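Local coordinates for protein amidase, hydantoinase/carbamoylase family (Paraburkholderia phymatum, PDB 6C0D) that probably hydrolyses N-carbamoyl-L-amino acids as a zinc-dependent, homodimeric amidase of the peptidase M20 family, at residues G97-A102 against P195-G200. Residues are numbered along the deposited sequence; the frame is centred on the assembly and turned at random.
With ZN (zinc ion), chain B.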
ATOM      1  N   GLY A  97      -3.998 -25.184 -10.811  1.00 45.29           N
ATOM      2  CA  GLY A  97      -3.857 -25.713 -12.150  1.00 45.07           C
ATOM      3  C   GLY A  97      -3.994 -27.233 -12.163  1.00 43.81           C
ATOM      4  O   GLY A  97      -4.034 -27.893 -11.126  1.00 45.28           O
ATOM      5  N   TRP A  98      -4.060 -27.793 -13.373  1.00 33.46           N
ATOM      6  CA  TRP A  98      -4.422 -29.202 -13.471  1.00 30.94           C
ATOM      7  C   TRP A  98      -3.243 -30.136 -13.255  1.00 29.86           C
ATOM      8  O   TRP A  98      -3.447 -31.350 -13.138  1.00 33.61           O
ATOM      9  CB  TRP A  98      -5.095 -29.491 -14.818  1.00 33.43           C
ATOM     10  CG  TRP A  98      -4.201 -29.603 -16.027  1.00 33.04           C
ATOM     11  CD1 TRP A  98      -3.492 -28.595 -16.637  1.00 35.46           C
ATOM     12  CD2 TRP A  98      -3.992 -30.780 -16.826  1.00 33.19           C
ATOM     13  NE1 TRP A  98      -2.831 -29.088 -17.748  1.00 34.25           N
ATOM     14  CE2 TRP A  98      -3.116 -30.426 -17.877  1.00 33.82           C
ATOM     15  CE3 TRP A  98      -4.440 -32.108 -16.734  1.00 32.29           C
ATOM     16  CZ2 TRP A  98      -2.696 -31.349 -18.841  1.00 33.20           C
ATOM     17  CZ3 TRP A  98      -4.026 -33.020 -17.689  1.00 31.74           C
ATOM     18  CH2 TRP A  98      -3.159 -32.636 -18.732  1.00 34.85           C
ATOM     19  N   LEU A  99      -2.021 -29.613 -13.182  1.00 29.75           N
ATOM     20  CA  LEU A  99      -0.862 -30.476 -13.011  1.00 27.14           C
ATOM     21  C   LEU A  99      -0.118 -30.275 -11.700  1.00 28.20           C
ATOM     22  O   LEU A  99       0.658 -31.153 -11.322  1.00 25.83           O
ATOM     23  CB  LEU A  99       0.119 -30.289 -14.179  1.00 30.12           C
ATOM     24  CG  LEU A  99      -0.464 -30.609 -15.559  1.00 32.46           C
ATOM     25  CD1 LEU A  99       0.504 -30.183 -16.659  1.00 32.76           C
ATOM     26  CD2 LEU A  99      -0.789 -32.097 -15.673  1.00 27.57           C
ATOM     27  N   ASP A 100      -0.307 -29.152 -11.006  1.00 31.26           N
ATOM     28  CA  ASP A 100       0.363 -28.977  -9.722  1.00 32.67           C
ATOM     29  C   ASP A 100      -0.137 -30.031  -8.755  1.00 35.22           C
ATOM     30  O   ASP A 100      -1.324 -30.059  -8.412  1.00 34.15           O
ATOM     31  CB  ASP A 100       0.124 -27.573  -9.156  1.00 35.10           C
ATOM     32  CG  ASP A 100       0.982 -27.286  -7.910  1.00 43.19           C
ATOM     33  OD1 ASP A 100       1.211 -28.209  -7.093  1.00 34.88           O
ATOM     34  OD2 ASP A 100       1.441 -26.134  -7.753  1.00 50.44           O
ATOM     35  N   GLY A 101       0.773 -30.889  -8.317  1.00 29.04           N
ATOM     36  CA  GLY A 101       0.421 -31.985  -7.442  1.00 25.50           C
ATOM     37  C   GLY A 101      -0.077 -33.205  -8.186  1.00 23.92           C
ATOM     38  O   GLY A 101       0.479 -34.293  -8.017  1.00 24.11           O
ATOM     39  N   ALA A 102      -1.105 -33.035  -9.029  1.00 23.92           N
ATOM     40  CA  ALA A 102      -1.665 -34.153  -9.783  1.00 26.69           C
ATOM     41  C   ALA A 102      -0.595 -34.900 -10.573  1.00 24.37           C
ATOM     42  O   ALA A 102      -0.620 -36.134 -10.662  1.00 23.08           O
ATOM     43  CB  ALA A 102      -2.756 -33.641 -10.727  1.00 26.88           C
ATOM     44  N   PRO A 195       7.665 -36.397  -8.248  1.00 15.09           N
ATOM     45  CA  PRO A 195       7.690 -35.585  -9.475  1.00 13.98           C
ATOM     46  C   PRO A 195       6.784 -34.376  -9.298  1.00 18.76           C
ATOM     47  O   PRO A 195       5.763 -34.447  -8.616  1.00 19.77           O
ATOM     48  CB  PRO A 195       7.127 -36.530 -10.550  1.00 15.67           C
ATOM     49  CG  PRO A 195       7.085 -37.944  -9.880  1.00 15.65           C
ATOM     50  CD  PRO A 195       6.875 -37.627  -8.418  1.00 16.96           C
ATOM     51  N   HIS A 196       7.156 -33.259  -9.922  1.00 15.64           N
ATOM     52  CA  HIS A 196       6.339 -32.046  -9.800  1.00 20.38           C
ATOM     53  C   HIS A 196       6.591 -31.142 -11.006  1.00 22.41           C
ATOM     54  O   HIS A 196       7.684 -31.152 -11.573  1.00 19.47           O
ATOM     55  CB  HIS A 196       6.692 -31.319  -8.485  1.00 20.05           C
ATOM     56  CG  HIS A 196       5.614 -30.421  -7.955  1.00 20.63           C
ATOM     57  ND1 HIS A 196       5.347 -29.182  -8.492  1.00 23.22           N
ATOM     58  CD2 HIS A 196       4.768 -30.566  -6.906  1.00 21.87           C
ATOM     59  CE1 HIS A 196       4.364 -28.609  -7.817  1.00 28.61           C
ATOM     60  NE2 HIS A 196       3.993 -29.431  -6.855  1.00 26.78           N
ATOM     61  N   ILE A 197       5.592 -30.322 -11.377  1.00 18.53           N
ATOM     62  CA  ILE A 197       5.832 -29.310 -12.395  1.00 19.49           C
ATOM     63  C   ILE A 197       6.641 -28.169 -11.790  1.00 23.78           C
ATOM     64  O   ILE A 197       6.681 -27.971 -10.571  1.00 24.77           O
ATOM     65  CB  ILE A 197       4.514 -28.766 -12.983  1.00 29.46           C
ATOM     66  CG1 ILE A 197       3.695 -28.109 -11.859  1.00 29.71           C
ATOM     67  CG2 ILE A 197       3.732 -29.851 -13.672  1.00 27.77           C
ATOM     68  CD1 ILE A 197       2.659 -27.108 -12.358  1.00 33.41           C
ATOM     69  N   GLU A 198       7.259 -27.383 -12.666  1.00 25.34           N
ATOM     70  CA  GLU A 198       7.749 -26.053 -12.324  1.00 35.76           C
ATOM     71  C   GLU A 198       7.309 -25.080 -13.416  1.00 42.81           C
ATOM     72  O   GLU A 198       7.771 -25.179 -14.556  1.00 35.49           O
ATOM     73  CB  GLU A 198       9.273 -26.034 -12.190  1.00 25.31           C
ATOM     74  CG  GLU A 198       9.725 -24.728 -11.582  1.00 35.76           C
ATOM     75  CD  GLU A 198      11.119 -24.281 -11.970  1.00 48.25           C
ATOM     76  OE1 GLU A 198      11.874 -24.021 -11.012  1.00 59.83           O
ATOM     77  OE2 GLU A 198      11.451 -24.138 -13.187  1.00 37.87           O
ATOM     78  N   GLN A 199       6.422 -24.152 -13.054  0.55 47.02           N
ATOM     79  CA  GLN A 199       6.018 -23.029 -13.895  0.55 55.21           C
ATOM     80  C   GLN A 199       6.869 -21.782 -13.659  0.55 58.81           C
ATOM     81  O   GLN A 199       6.856 -20.872 -14.499  0.55 66.49           O
ATOM     82  CB  GLN A 199       4.534 -22.715 -13.633  0.55 58.75           C
ATOM     83  CG  GLN A 199       3.927 -21.539 -14.395  0.55 65.66           C
ATOM     84  CD  GLN A 199       2.494 -21.264 -13.970  0.55 68.44           C
ATOM     85  OE1 GLN A 199       1.559 -21.447 -14.749  0.55 70.71           O
ATOM     86  NE2 GLN A 199       2.316 -20.831 -12.727  0.55 68.75           N
ATOM     87  N   GLY A 200       7.637 -21.750 -12.563  1.00 62.56           N
ATOM     88  CA  GLY A 200       8.309 -20.524 -12.149  1.00 73.52           C
ATOM     89  C   GLY A 200       9.219 -19.928 -13.204  1.00 67.37           C
ATOM     90  O   GLY A 200       9.237 -18.708 -13.403  1.00 54.89           O
TER
HETATM   91 ZN    ZN B 501       2.460 -28.865  -5.454  0.70 26.97          ZN
HETATM   92  O   HOH W   1       2.491 -26.890  -4.716  1.00 35.17           O
HETATM   93  O   HOH W   2       3.375 -33.323  -8.439  1.00 19.31           O
HETATM   94  O   HOH W   3       3.139 -31.012 -10.007  1.00 20.06           O
HETATM   95  O   HOH W   4       4.015 -29.465  -3.935  1.00 28.61           O
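D100 and G101, in the loop entering helix 102-117, face I197 and H196 at the end of strand 189-198, with the D100 and I197 CA atoms 6.1 Å apart. No direct hydrogen bond joins the two backbones; water bridges them instead. One water accepts from both G101 N and I197 N, 2.9 Å from each, and lies over a face of the H196 ring; a second donates to G101 O and P195 O. The side chains meet at zinc, bound by D100 OD1 and H196 NE2, each 2.2 Å from the metal. With CG anti to the backbone N (chi1 -172°), D100 sends one carboxylate oxygen to the metal, while OD2 stays 3.7 Å from it. The carboxylate plane stands 82° from the imidazole plane. A nearly straight bond from H196 ND1 to I197 O (2.8 Å, 176° at the hydrogen), in the ring plane and on a carbonyl lone pair, fixes the ring's rotation and leaves NE2 for zinc. I197, whose CB is directed at the loop, packs CG2 on L99 CB at 3.7 Å, and its CD1 lies against the D100 backbone. E395 OE1 accepts from the backbone N of both L99 and D100. H89 and two waters complete the sphere of the one zinc seen; E135, a predicted ligand of a second metal, lies near D100, which is predicted to bridge both, as in the two-metal centre of M20 hydrolases.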